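Long-range contacts in intracellular protein transport protein USO1 (Saccharomyces cerevisiae S288c, PDB 6LSU), which is required for protein transport from the endoplasmic reticulum to the Golgi complex, as a membrane tether whose globular head precedes a rod-like coiled-coil tail: residues L147-V152 and I186-S191; T194-L199 and L212-V217; V366-H371 and Y434-F439; N410-A415 and A426-L431. One frame throughout, in Å; residues are numbered along the deposited sequence.

In the fold
All four contacts lie in the helical, armadillo-type globular head, in two pairs. Interactions 1 and 2 sit in the N-terminal half of the chain, their centres about 13 Å apart: helix 178-187, which leads into the turn of interaction 1, is followed directly by helix 191-198, which supplies one side of interaction 2. Interactions 3 and 4 are further along the chain with centres about 17 Å apart. They share helix 421-435 and touch where V366 CG2 meets L430 CD1 at 4.2 Å; interaction 4 lies within the span of chain that interaction 3 brackets. Between the two pairs no atoms touch: interactions 2 and 4 are about 25 Å apart at their nearest atoms and fall on opposite sides of the chain's centre.

Interaction 1. Residues L147-V152 and I186-S191; sequences LIHLLV and ISLPTS
With CG of H149 opposite its carbonyl carbon (chi1 -66°) and CG of L188 opposite its backbone N (chi1 -178°), the imidazole and the leucine branch slide past each other in opposite directions. The touching atom is L188 CB, 3.1 Å from H149 CE1; it stands out of the ring plane, beside the ND1-CE1 bond rather than directly over the ring. The other end of the leucine is directed at V152: L188 CD2 and V152 CG1 meet tip to tip at 3.5 Å, so one leucine serves both the histidine and the valine a turn further on. S187 CB approaches the edge of the imidazole, in the ring plane, 3.8 Å from H149 NE2. The same nitrogen makes a weak hydrogen bond to the carbonyl O of A184, which may help to set the rotation of the ring. The hydroxyl of S187 is engaged elsewhere, with the carboxylate of E145 and the carbonyl of S183. Further along the segment, V152 CG2 lies 4.0 Å from S191 OG, a serine oxygen that is itself weakly bonded to L185 O. An alanine in place of H149 would remove the whole imidazole and is likely to deprive L188 of the surface it lies along and the A184 carbonyl of its weak donor. The backbone evidence agrees: H149 and L188 have CA atoms 6.6 Å apart, just where helix 178-187 ends. Helix 145-154, in ARM 2, is thus joined to the turn between helices 178-187 and 191-198 in ARM 3, while I148 and L151 of the same helix pack on helix 160-174 and L147 and L150 on helix 56-73.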
loop_
_atom_site.group_PDB
_atom_site.type_symbol
_atom_site.label_atom_id
_atom_site.label_comp_id
_atom_site.label_asym_id
_atom_site.label_seq_id
_atom_site.Cartn_x
_atom_site.Cartn_y
_atom_site.Cartn_z
ATOM N N LEU A 147 5.725 -26.304 31.564
ATOM C CA LEU A 147 4.436 -25.613 31.808
ATOM C C LEU A 147 3.762 -25.286 30.465
ATOM O O LEU A 147 2.567 -25.616 30.325
ATOM C CB LEU A 147 4.700 -24.354 32.633
ATOM C CG LEU A 147 4.552 -24.542 34.131
ATOM C CD1 LEU A 147 4.792 -23.227 34.863
ATOM C CD2 LEU A 147 3.177 -25.090 34.450
ATOM N N ILE A 148 4.496 -24.679 29.522
ATOM C CA ILE A 148 4.014 -24.472 28.132
ATOM C C ILE A 148 3.495 -25.813 27.612
ATOM O O ILE A 148 2.336 -25.843 27.112
ATOM C CB ILE A 148 5.099 -23.883 27.202
ATOM C CG1 ILE A 148 5.575 -22.496 27.624
ATOM C CG2 ILE A 148 4.590 -23.850 25.771
ATOM C CD1 ILE A 148 4.489 -21.444 27.613
ATOM N N HIS A 149 4.296 -26.882 27.710
ATOM C CA HIS A 149 3.915 -28.216 27.175
ATOM C C HIS A 149 2.672 -28.702 27.941
ATOM O O HIS A 149 1.780 -29.331 27.323
ATOM C CB HIS A 149 5.125 -29.164 27.155
ATOM C CG HIS A 149 6.209 -28.756 26.202
ATOM N ND1 HIS A 149 6.753 -29.627 25.275
ATOM C CD2 HIS A 149 6.863 -27.585 26.027
ATOM C CE1 HIS A 149 7.692 -29.006 24.583
ATOM N NE2 HIS A 149 7.778 -27.756 25.024
ATOM N N LEU A 150 2.525 -28.357 29.221
ATOM C CA LEU A 150 1.333 -28.771 30.022
ATOM C C LEU A 150 0.099 -28.062 29.450
ATOM O O LEU A 150 -0.895 -28.759 29.073
ATOM C CB LEU A 150 1.514 -28.405 31.501
ATOM C CG LEU A 150 0.300 -28.659 32.394
ATOM C CD1 LEU A 150 0.021 -30.136 32.503
ATOM C CD2 LEU A 150 0.487 -28.073 33.772
ATOM N N LEU A 151 0.177 -26.724 29.341
ATOM C CA LEU A 151 -0.891 -25.874 28.747
ATOM C C LEU A 151 -1.295 -26.463 27.393
ATOM O O LEU A 151 -2.527 -26.645 27.099
ATOM C CB LEU A 151 -0.385 -24.442 28.572
ATOM C CG LEU A 151 -0.210 -23.656 29.859
ATOM C CD1 LEU A 151 0.360 -22.292 29.557
ATOM C CD2 LEU A 151 -1.505 -23.547 30.633
ATOM N N VAL A 152 -0.303 -26.793 26.584
ATOM C CA VAL A 152 -0.647 -27.373 25.258
ATOM C C VAL A 152 -1.453 -28.664 25.470
ATOM O O VAL A 152 -2.469 -28.849 24.798
ATOM C CB VAL A 152 0.605 -27.589 24.426
ATOM C CG1 VAL A 152 0.265 -28.388 23.177
ATOM C CG2 VAL A 152 1.241 -26.246 24.104
ATOM N N ILE A 186 7.444 -24.613 19.746
ATOM C CA ILE A 186 8.177 -25.326 18.650
ATOM C C ILE A 186 8.817 -26.610 19.208
ATOM O O ILE A 186 8.770 -27.641 18.510
ATOM C CB ILE A 186 9.256 -24.411 18.027
ATOM C CG1 ILE A 186 8.674 -23.198 17.302
ATOM C CG2 ILE A 186 10.169 -25.206 17.107
ATOM C CD1 ILE A 186 9.713 -22.156 16.942
ATOM N N SER A 187 9.459 -26.525 20.383
ATOM C CA SER A 187 10.127 -27.658 21.082
ATOM C C SER A 187 9.158 -28.834 21.149
ATOM O O SER A 187 9.529 -29.918 20.680
ATOM C CB SER A 187 10.597 -27.303 22.464
ATOM O OG SER A 187 11.257 -26.051 22.476
ATOM N N LEU A 188 7.963 -28.645 21.704
ATOM C CA LEU A 188 6.928 -29.690 21.544
ATOM C C LEU A 188 6.694 -29.831 20.046
ATOM O O LEU A 188 6.306 -28.865 19.404
ATOM C CB LEU A 188 5.645 -29.335 22.311
ATOM C CG LEU A 188 4.520 -30.375 22.256
ATOM C CD1 LEU A 188 5.014 -31.790 22.539
ATOM C CD2 LEU A 188 3.413 -30.009 23.238
ATOM N N PRO A 189 7.006 -30.991 19.419
ATOM C CA PRO A 189 6.459 -31.319 18.096
ATOM C C PRO A 189 4.960 -31.552 18.316
ATOM O O PRO A 189 4.588 -31.563 19.471
ATOM C CB PRO A 189 7.195 -32.603 17.696
ATOM C CG PRO A 189 7.544 -33.234 19.035
ATOM C CD PRO A 189 7.865 -32.065 19.946
ATOM N N THR A 190 4.143 -31.707 17.269
ATOM C CA THR A 190 2.672 -31.921 17.392
ATOM C C THR A 190 1.952 -30.637 17.879
ATOM O O THR A 190 0.724 -30.564 17.722
ATOM C CB THR A 190 2.380 -33.129 18.306
ATOM O OG1 THR A 190 0.980 -33.159 18.579
ATOM C CG2 THR A 190 3.079 -33.116 19.650
ATOM N N SER A 191 2.676 -29.654 18.427
ATOM C CA SER A 191 2.165 -28.443 19.134
ATOM C C SER A 191 1.309 -27.554 18.205
ATOM O O SER A 191 0.128 -27.206 18.564
ATOM C CB SER A 191 3.333 -27.699 19.659
ATOM O OG SER A 191 2.918 -26.633 20.475
#

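Interaction 2. Residues T194-L199 and L212-V217; sequences TMVSLL and LLLMAV
M195 lays its thioether over L213 and L214 and carries its methyl on to V217. The chain crosses L213 at about a right angle, with M195 CE 3.6 Å from L213 CD2. Against L214 it slides past in the opposite direction, SD of M195 standing 3.9 Å from CD2 of L214. The terminal methyl crosses V217 obliquely, with 3.8 Å between M195 CE and V217 CG2. A bend at the last torsion (chi3 -143°) turns this methyl toward both L213 and V217. L214 has two further neighbours, one at each branch: its CD2 approaches V196 CG2 at 4.2 Å, and its CD1 meets L199 CD1 tip to tip at 4.1 Å. Every touching residue is buried, and no hydrogen bond links the segments, so van der Waals contact alone joins them. Were M195 replaced by an alanine, L213 and V217 would probably lose the methyl they share, leaving a gap between the helices. Around the contact, W155 touches M195, L259 touches L214, and R236, L237 and I240 touch L199. The segment axes approach to 10.2 Å with 145° between their N-to-C directions. This roughly antiparallel pairing of helix 191-198 with helix 204-218, both in ARM 3, fits the antiparallel packing of the second and third helices of an armadillo repeat, through a hydrophobic interface.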
loop_
_atom_site.group_PDB
_atom_site.type_symbol
_atom_site.label_atom_id
_atom_site.label_comp_id
_atom_site.label_asym_id
_atom_site.label_seq_id
_atom_site.Cartn_x
_atom_site.Cartn_y
_atom_site.Cartn_z
ATOM N N THR A 194 -1.912 -29.176 16.620
ATOM C CA THR A 194 -2.965 -29.174 17.662
ATOM C C THR A 194 -3.669 -27.826 17.632
ATOM O O THR A 194 -4.876 -27.876 17.491
ATOM C CB THR A 194 -2.402 -29.498 19.057
ATOM O OG1 THR A 194 -1.814 -30.789 18.997
ATOM C CG2 THR A 194 -3.462 -29.478 20.133
ATOM N N MET A 195 -2.904 -26.716 17.750
ATOM C CA MET A 195 -3.371 -25.308 17.564
ATOM C C MET A 195 -4.233 -25.169 16.304
ATOM O O MET A 195 -5.398 -24.715 16.407
ATOM C CB MET A 195 -2.186 -24.364 17.414
ATOM C CG MET A 195 -1.989 -23.460 18.569
ATOM S SD MET A 195 -0.829 -22.167 18.051
ATOM C CE MET A 195 0.063 -22.023 19.610
ATOM N N VAL A 196 -3.700 -25.574 15.154
ATOM C CA VAL A 196 -4.489 -25.498 13.891
ATOM C C VAL A 196 -5.815 -26.254 14.106
ATOM O O VAL A 196 -6.883 -25.749 13.638
ATOM C CB VAL A 196 -3.696 -26.021 12.683
ATOM C CG1 VAL A 196 -4.586 -26.111 11.458
ATOM C CG2 VAL A 196 -2.469 -25.175 12.399
ATOM N N SER A 197 -5.796 -27.353 14.858
ATOM C CA SER A 197 -6.999 -28.203 15.069
ATOM C C SER A 197 -8.035 -27.460 15.910
ATOM O O SER A 197 -9.250 -27.738 15.679
ATOM C CB SER A 197 -6.668 -29.543 15.661
ATOM O OG SER A 197 -5.690 -30.216 14.859
ATOM N N LEU A 198 -7.613 -26.538 16.801
ATOM C CA LEU A 198 -8.566 -25.685 17.578
ATOM C C LEU A 198 -9.579 -25.003 16.630
ATOM O O LEU A 198 -10.679 -24.763 17.037
ATOM C CB LEU A 198 -7.805 -24.663 18.413
ATOM C CG LEU A 198 -6.886 -25.205 19.497
ATOM C CD1 LEU A 198 -6.051 -24.075 20.050
ATOM C CD2 LEU A 198 -7.689 -25.887 20.615
ATOM N N LEU A 199 -9.236 -24.787 15.351
ATOM C CA LEU A 199 -10.101 -24.169 14.304
ATOM C C LEU A 199 -11.295 -25.052 13.996
ATOM O O LEU A 199 -12.252 -24.491 13.462
ATOM C CB LEU A 199 -9.327 -23.921 13.006
ATOM C CG LEU A 199 -8.275 -22.826 13.062
ATOM C CD1 LEU A 199 -7.494 -22.726 11.777
ATOM C CD2 LEU A 199 -8.944 -21.515 13.378
ATOM N N LEU A 212 -6.415 -15.750 16.436
ATOM C CA LEU A 212 -5.594 -14.718 17.106
ATOM C C LEU A 212 -4.274 -15.335 17.575
ATOM O O LEU A 212 -3.251 -14.678 17.337
ATOM C CB LEU A 212 -6.389 -14.098 18.253
ATOM C CG LEU A 212 -7.606 -13.302 17.793
ATOM C CD1 LEU A 212 -8.351 -12.680 18.941
ATOM C CD2 LEU A 212 -7.171 -12.216 16.813
ATOM N N LEU A 213 -4.278 -16.523 18.194
ATOM C CA LEU A 213 -3.039 -17.102 18.785
ATOM C C LEU A 213 -2.198 -17.539 17.582
ATOM O O LEU A 213 -0.949 -17.304 17.532
ATOM C CB LEU A 213 -3.385 -18.238 19.754
ATOM C CG LEU A 213 -2.202 -19.051 20.288
ATOM C CD1 LEU A 213 -1.250 -18.176 21.069
ATOM C CD2 LEU A 213 -2.636 -20.234 21.167
ATOM N N LEU A 214 -2.865 -18.096 16.575
ATOM C CA LEU A 214 -2.114 -18.494 15.368
ATOM C C LEU A 214 -1.461 -17.250 14.748
ATOM O O LEU A 214 -0.300 -17.340 14.334
ATOM C CB LEU A 214 -3.091 -19.201 14.438
ATOM C CG LEU A 214 -3.326 -20.659 14.809
ATOM C CD1 LEU A 214 -4.578 -21.192 14.140
ATOM C CD2 LEU A 214 -2.113 -21.500 14.414
ATOM N N MET A 215 -2.172 -16.113 14.689
ATOM C CA MET A 215 -1.575 -14.869 14.157
ATOM C C MET A 215 -0.285 -14.557 14.922
ATOM O O MET A 215 0.712 -14.225 14.254
ATOM C CB MET A 215 -2.514 -13.672 14.306
ATOM C CG MET A 215 -3.575 -13.564 13.229
ATOM S SD MET A 215 -4.796 -12.309 13.692
ATOM C CE MET A 215 -3.627 -10.963 13.870
ATOM N N ALA A 216 -0.322 -14.589 16.246
ATOM C CA ALA A 216 0.787 -14.266 17.172
ATOM C C ALA A 216 1.958 -15.185 16.936
ATOM O O ALA A 216 3.070 -14.725 16.949
ATOM C CB ALA A 216 0.351 -14.425 18.599
ATOM N N VAL A 217 1.702 -16.454 16.737
ATOM C CA VAL A 217 2.769 -17.477 16.745
ATOM C C VAL A 217 3.492 -17.468 15.375
ATOM O O VAL A 217 4.770 -17.517 15.378
ATOM C CB VAL A 217 2.188 -18.842 17.152
ATOM C CG1 VAL A 217 3.073 -19.971 16.716
ATOM C CG2 VAL A 217 1.979 -18.895 18.651
#

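Interaction 3. Residues V366-H371 and Y434-F439; sequences VRSNEH and YFMDNF
Among the apolar contacts, R367 and M436 lie side by side pointing the same way, with R367 CD 4.1 Å from M436 CE. The methionine chain is folded at chi2 and chi3 (74° and 80°), which turns its methyl back against the aliphatic part of the arginine. A methyl also rests against backbone: V366 CG2 is 4.1 Å from the backbone N of Y434, and F376 packs against both of these residues. On the polar side, S368 and D437, both exposed, bring S368 OG and D437 OD2 to 2.6 Å. N438 ND2 comes within 4.1 Å of E370 CA, but its hydrogen bond goes to OE1 of Q373; NE2 of that glutamine in turn bonds to the carbonyl O of M436, so a single side chain from helix 370-376 ties down the second turn. The backbone evidence is a repeated pattern: V366-N369 and F435-N438 are each a type II beta turn, and each ends in an asparagine, N369 or N438, that N-caps the helix following. The two turns run in the same direction, their nearest CA atoms being those of S368 and M436, 5.2 Å apart. One lies at the boundary of ARM 6 and ARM 7, the other at that of ARM 7 and ARM 8, which is consistent with successive repeats stacking in an armadillo superhelix.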
loop_
_atom_site.group_PDB
_atom_site.type_symbol
_atom_site.label_atom_id
_atom_site.label_comp_id
_atom_site.label_asym_id
_atom_site.label_seq_id
_atom_site.Cartn_x
_atom_site.Cartn_y
_atom_site.Cartn_z
ATOM N N VAL A 366 0.751 -7.224 -13.266
ATOM C CA VAL A 366 1.074 -7.147 -14.732
ATOM C C VAL A 366 2.456 -6.560 -14.970
ATOM O O VAL A 366 2.995 -6.717 -16.054
ATOM C CB VAL A 366 0.031 -6.362 -15.518
ATOM C CG1 VAL A 366 -1.358 -6.867 -15.261
ATOM C CG2 VAL A 366 0.104 -4.893 -15.223
ATOM N N ARG A 367 3.039 -5.941 -13.966
ATOM C CA ARG A 367 4.317 -5.239 -14.144
ATOM C C ARG A 367 5.337 -6.155 -14.811
ATOM O O ARG A 367 5.725 -7.129 -14.210
ATOM C CB ARG A 367 4.835 -4.789 -12.780
ATOM C CG ARG A 367 6.112 -3.948 -12.890
ATOM C CD ARG A 367 6.273 -2.820 -11.886
ATOM N NE ARG A 367 5.550 -3.158 -10.667
ATOM C CZ ARG A 367 4.541 -2.476 -10.159
ATOM N NH1 ARG A 367 4.153 -1.367 -10.725
ATOM N NH2 ARG A 367 3.908 -2.909 -9.090
ATOM N N SER A 368 5.791 -5.832 -16.002
ATOM C CA SER A 368 7.002 -6.459 -16.625
ATOM C C SER A 368 6.781 -7.909 -17.090
ATOM O O SER A 368 7.715 -8.680 -17.030
ATOM C CB SER A 368 8.133 -6.415 -15.651
ATOM O OG SER A 368 9.003 -5.405 -16.064
ATOM N N ASN A 369 5.567 -8.258 -17.494
ATOM C CA ASN A 369 5.153 -9.633 -17.845
ATOM C C ASN A 369 4.421 -9.465 -19.167
ATOM O O ASN A 369 3.231 -9.067 -19.070
ATOM C CB ASN A 369 4.257 -10.175 -16.740
ATOM C CG ASN A 369 3.827 -11.612 -16.922
ATOM O OD1 ASN A 369 3.381 -12.028 -18.004
ATOM N ND2 ASN A 369 3.910 -12.361 -15.836
ATOM N N GLU A 370 5.132 -9.624 -20.309
ATOM C CA GLU A 370 4.523 -9.599 -21.658
ATOM C C GLU A 370 3.111 -10.220 -21.595
ATOM O O GLU A 370 2.138 -9.600 -22.007
ATOM C CB GLU A 370 5.394 -10.400 -22.630
ATOM C CG GLU A 370 6.408 -9.614 -23.435
ATOM C CD GLU A 370 6.574 -10.157 -24.849
ATOM O OE1 GLU A 370 7.739 -10.252 -25.343
ATOM O OE2 GLU A 370 5.527 -10.523 -25.440
ATOM N N HIS A 371 3.012 -11.447 -21.102
ATOM C CA HIS A 371 1.762 -12.251 -21.137
ATOM C C HIS A 371 0.658 -11.497 -20.358
ATOM O O HIS A 371 -0.507 -11.373 -20.874
ATOM C CB HIS A 371 1.998 -13.664 -20.558
ATOM C CG HIS A 371 0.727 -14.427 -20.564
ATOM N ND1 HIS A 371 0.179 -14.974 -19.469
ATOM C CD2 HIS A 371 -0.188 -14.540 -21.527
ATOM C CE1 HIS A 371 -1.020 -15.420 -19.753
ATOM N NE2 HIS A 371 -1.263 -15.171 -21.006
ATOM N N TYR A 434 1.750 -1.625 -17.002
ATOM C CA TYR A 434 1.334 -2.149 -18.306
ATOM C C TYR A 434 2.396 -1.978 -19.391
ATOM O O TYR A 434 2.639 -2.880 -20.242
ATOM C CB TYR A 434 0.062 -1.441 -18.671
ATOM C CG TYR A 434 -0.385 -1.644 -20.080
ATOM C CD1 TYR A 434 -0.877 -2.861 -20.487
ATOM C CD2 TYR A 434 -0.462 -0.569 -20.952
ATOM C CE1 TYR A 434 -1.404 -3.025 -21.754
ATOM C CE2 TYR A 434 -1.005 -0.711 -22.220
ATOM C CZ TYR A 434 -1.464 -1.953 -22.621
ATOM O OH TYR A 434 -1.962 -2.157 -23.862
ATOM N N PHE A 435 3.058 -0.840 -19.430
ATOM C CA PHE A 435 4.022 -0.580 -20.517
ATOM C C PHE A 435 5.381 -1.062 -20.074
ATOM O O PHE A 435 6.258 -1.201 -20.978
ATOM C CB PHE A 435 4.148 0.913 -20.836
ATOM C CG PHE A 435 2.958 1.487 -21.540
ATOM C CD1 PHE A 435 2.538 0.988 -22.758
ATOM C CD2 PHE A 435 2.264 2.552 -21.001
ATOM C CE1 PHE A 435 1.400 1.496 -23.379
ATOM C CE2 PHE A 435 1.118 3.053 -21.615
ATOM C CZ PHE A 435 0.695 2.528 -22.801
ATOM N N MET A 436 5.589 -1.280 -18.781
ATOM C CA MET A 436 6.974 -1.530 -18.273
ATOM C C MET A 436 7.657 -2.616 -19.099
ATOM O O MET A 436 7.082 -3.719 -19.201
ATOM C CB MET A 436 6.948 -1.969 -16.811
ATOM C CG MET A 436 8.299 -1.919 -16.212
ATOM S SD MET A 436 8.676 -0.209 -15.957
ATOM C CE MET A 436 7.737 0.044 -14.436
ATOM N N ASP A 437 8.837 -2.289 -19.642
ATOM C CA ASP A 437 9.782 -3.209 -20.352
ATOM C C ASP A 437 9.140 -3.878 -21.560
ATOM O O ASP A 437 9.545 -4.985 -21.889
ATOM C CB ASP A 437 10.281 -4.296 -19.415
ATOM C CG ASP A 437 11.139 -3.716 -18.326
ATOM O OD1 ASP A 437 11.996 -2.861 -18.670
ATOM O OD2 ASP A 437 10.949 -4.129 -17.156
ATOM N N ASN A 438 8.224 -3.191 -22.236
ATOM C CA ASN A 438 7.494 -3.693 -23.424
ATOM C C ASN A 438 7.507 -2.613 -24.511
ATOM O O ASN A 438 6.461 -1.895 -24.745
ATOM C CB ASN A 438 6.104 -4.072 -22.965
ATOM C CG ASN A 438 5.400 -5.013 -23.898
ATOM O OD1 ASN A 438 5.649 -4.993 -25.122
ATOM N ND2 ASN A 438 4.486 -5.808 -23.331
ATOM N N PHE A 439 8.648 -2.466 -25.161
ATOM C CA PHE A 439 8.845 -1.514 -26.283
ATOM C C PHE A 439 7.738 -1.603 -27.341
ATOM O O PHE A 439 7.250 -0.569 -27.784
ATOM C CB PHE A 439 10.199 -1.699 -26.959
ATOM C CG PHE A 439 10.289 -0.846 -28.203
ATOM C CD1 PHE A 439 10.542 0.522 -28.125
ATOM C CD2 PHE A 439 10.060 -1.402 -29.460
ATOM C CE1 PHE A 439 10.591 1.293 -29.276
ATOM C CE2 PHE A 439 10.093 -0.622 -30.604
ATOM C CZ PHE A 439 10.351 0.723 -30.511
#

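Interaction 4. Residues N410-A415 and A426-L431; sequences NWMLYA and ACSRLL
The carbonyl O of M412 accepts a hydrogen bond from NH2 of R424, which lies on the same helix as M412's side-chain partners C427, S428 and L431. Across the contact itself everything is apolar or sulfur-mediated. M412 extends from its backbone with CG opposite the N (chi1 -165°), placing SD 3.7 Å from S428 CB. A turn at its last torsion then takes the methyl across L431 at a slant, M412 CE lying 4.0 Å from L431 CD1. The backbones are nearest at M412 and C427, whose CA atoms are 5.7 Å apart; their CB atoms touch at 4.2 Å. Helix 404-414 and helix 421-435 both belong to ARM 7, and the angle of 136° between their segment directions, with axes 9.0 Å apart, fits the inclined antiparallel packing of armadillo helices. C427 also meets W411: its SG is 3.8 Å from W411 CB and 5.4 Å from the centroid of the six-membered ring, a sulfur-aromatic contact of oblique geometry. The indole is further bounded by F346, edge-to-face, and by the ring of H419. Helix 514-528 also contributes: F519 touches M412 and D522 touches S428.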
loop_
_atom_site.group_PDB
_atom_site.type_symbol
_atom_site.label_atom_id
_atom_site.label_comp_id
_atom_site.label_asym_id
_atom_site.label_seq_id
_atom_site.Cartn_x
_atom_site.Cartn_y
_atom_site.Cartn_z
ATOM N N ASN A 410 -8.343 8.171 -19.167
ATOM C CA ASN A 410 -9.431 9.114 -18.932
ATOM C C ASN A 410 -9.424 9.502 -17.454
ATOM O O ASN A 410 -9.571 10.691 -17.146
ATOM C CB ASN A 410 -10.726 8.465 -19.384
ATOM C CG ASN A 410 -11.860 9.374 -19.034
ATOM O OD1 ASN A 410 -12.399 9.274 -17.938
ATOM N ND2 ASN A 410 -12.079 10.313 -19.926
ATOM N N TRP A 411 -9.312 8.540 -16.563
ATOM C CA TRP A 411 -9.431 8.796 -15.110
ATOM C C TRP A 411 -8.237 9.614 -14.682
ATOM O O TRP A 411 -8.452 10.660 -14.012
ATOM C CB TRP A 411 -9.514 7.503 -14.303
ATOM C CG TRP A 411 -10.901 6.970 -14.243
ATOM C CD1 TRP A 411 -11.923 7.241 -15.091
ATOM C CD2 TRP A 411 -11.405 6.026 -13.295
ATOM N NE1 TRP A 411 -13.039 6.531 -14.735
ATOM C CE2 TRP A 411 -12.754 5.809 -13.613
ATOM C CE3 TRP A 411 -10.854 5.381 -12.195
ATOM C CZ2 TRP A 411 -13.544 4.929 -12.902
ATOM C CZ3 TRP A 411 -11.648 4.532 -11.471
ATOM C CH2 TRP A 411 -12.974 4.308 -11.822
ATOM N N MET A 412 -7.058 9.174 -15.136
ATOM C CA MET A 412 -5.786 9.867 -14.860
ATOM C C MET A 412 -5.932 11.365 -15.196
ATOM O O MET A 412 -5.470 12.204 -14.346
ATOM C CB MET A 412 -4.625 9.257 -15.657
ATOM C CG MET A 412 -3.328 9.714 -15.098
ATOM S SD MET A 412 -1.921 9.084 -15.988
ATOM C CE MET A 412 -2.463 9.449 -17.641
ATOM N N LEU A 413 -6.471 11.690 -16.385
ATOM C CA LEU A 413 -6.398 13.058 -16.994
ATOM C C LEU A 413 -7.567 13.917 -16.515
ATOM O O LEU A 413 -7.275 15.022 -16.022
ATOM C CB LEU A 413 -6.468 12.985 -18.525
ATOM C CG LEU A 413 -5.281 12.335 -19.211
ATOM C CD1 LEU A 413 -5.454 12.323 -20.705
ATOM C CD2 LEU A 413 -4.001 13.046 -18.838
ATOM N N TYR A 414 -8.814 13.425 -16.669
ATOM C CA TYR A 414 -10.042 14.239 -16.553
ATOM C C TYR A 414 -10.894 13.881 -15.331
ATOM O O TYR A 414 -12.063 14.376 -15.274
ATOM C CB TYR A 414 -10.915 14.116 -17.811
ATOM C CG TYR A 414 -10.187 14.375 -19.101
ATOM C CD1 TYR A 414 -9.862 15.658 -19.523
ATOM C CD2 TYR A 414 -9.800 13.299 -19.897
ATOM C CE1 TYR A 414 -9.140 15.865 -20.699
ATOM C CE2 TYR A 414 -9.088 13.495 -21.071
ATOM C CZ TYR A 414 -8.744 14.781 -21.466
ATOM O OH TYR A 414 -8.011 14.945 -22.606
ATOM N N ALA A 415 -10.414 13.037 -14.401
ATOM C CA ALA A 415 -11.273 12.568 -13.284
ATOM C C ALA A 415 -10.898 13.328 -12.026
ATOM O O ALA A 415 -10.725 12.665 -10.956
ATOM C CB ALA A 415 -11.170 11.085 -13.062
ATOM N N ALA A 426 -2.593 6.111 -8.874
ATOM C CA ALA A 426 -2.709 4.651 -9.031
ATOM C C ALA A 426 -2.920 4.322 -10.525
ATOM O O ALA A 426 -2.235 3.351 -11.048
ATOM C CB ALA A 426 -3.841 4.161 -8.150
ATOM N N CYS A 427 -3.832 5.065 -11.193
ATOM C CA CYS A 427 -4.052 4.895 -12.660
ATOM C C CYS A 427 -2.704 5.049 -13.398
ATOM O O CYS A 427 -2.347 4.233 -14.248
ATOM C CB CYS A 427 -5.075 5.896 -13.165
ATOM S SG CYS A 427 -6.772 5.381 -12.759
ATOM N N SER A 428 -1.945 6.058 -13.035
ATOM C CA SER A 428 -0.641 6.363 -13.657
ATOM C C SER A 428 0.318 5.185 -13.410
ATOM O O SER A 428 0.962 4.772 -14.304
ATOM C CB SER A 428 -0.089 7.662 -13.112
ATOM O OG SER A 428 1.297 7.802 -13.353
ATOM N N ARG A 429 0.370 4.668 -12.207
ATOM C CA ARG A 429 1.258 3.544 -11.836
ATOM C C ARG A 429 0.836 2.247 -12.561
ATOM O O ARG A 429 1.748 1.505 -12.967
ATOM C CB ARG A 429 1.241 3.376 -10.321
ATOM C CG ARG A 429 1.789 4.597 -9.598
ATOM C CD ARG A 429 3.266 4.528 -9.292
ATOM N NE ARG A 429 3.369 3.432 -8.350
ATOM C CZ ARG A 429 3.369 3.544 -7.024
ATOM N NH1 ARG A 429 3.355 4.737 -6.443
ATOM N NH2 ARG A 429 3.421 2.443 -6.285
ATOM N N LEU A 430 -0.462 2.018 -12.780
ATOM C CA LEU A 430 -0.956 0.798 -13.457
ATOM C C LEU A 430 -0.566 0.870 -14.926
ATOM O O LEU A 430 0.011 -0.119 -15.421
ATOM C CB LEU A 430 -2.476 0.654 -13.279
ATOM C CG LEU A 430 -3.119 -0.498 -14.030
ATOM C CD1 LEU A 430 -2.370 -1.803 -13.851
ATOM C CD2 LEU A 430 -4.555 -0.659 -13.608
ATOM N N LEU A 431 -0.797 2.033 -15.556
ATOM C CA LEU A 431 -0.366 2.299 -16.945
ATOM C C LEU A 431 1.128 2.047 -17.055
ATOM O O LEU A 431 1.587 1.532 -18.142
ATOM C CB LEU A 431 -0.695 3.757 -17.317
ATOM C CG LEU A 431 -2.110 3.971 -17.846
ATOM C CD1 LEU A 431 -2.454 5.444 -17.835
ATOM C CD2 LEU A 431 -2.264 3.413 -19.250
#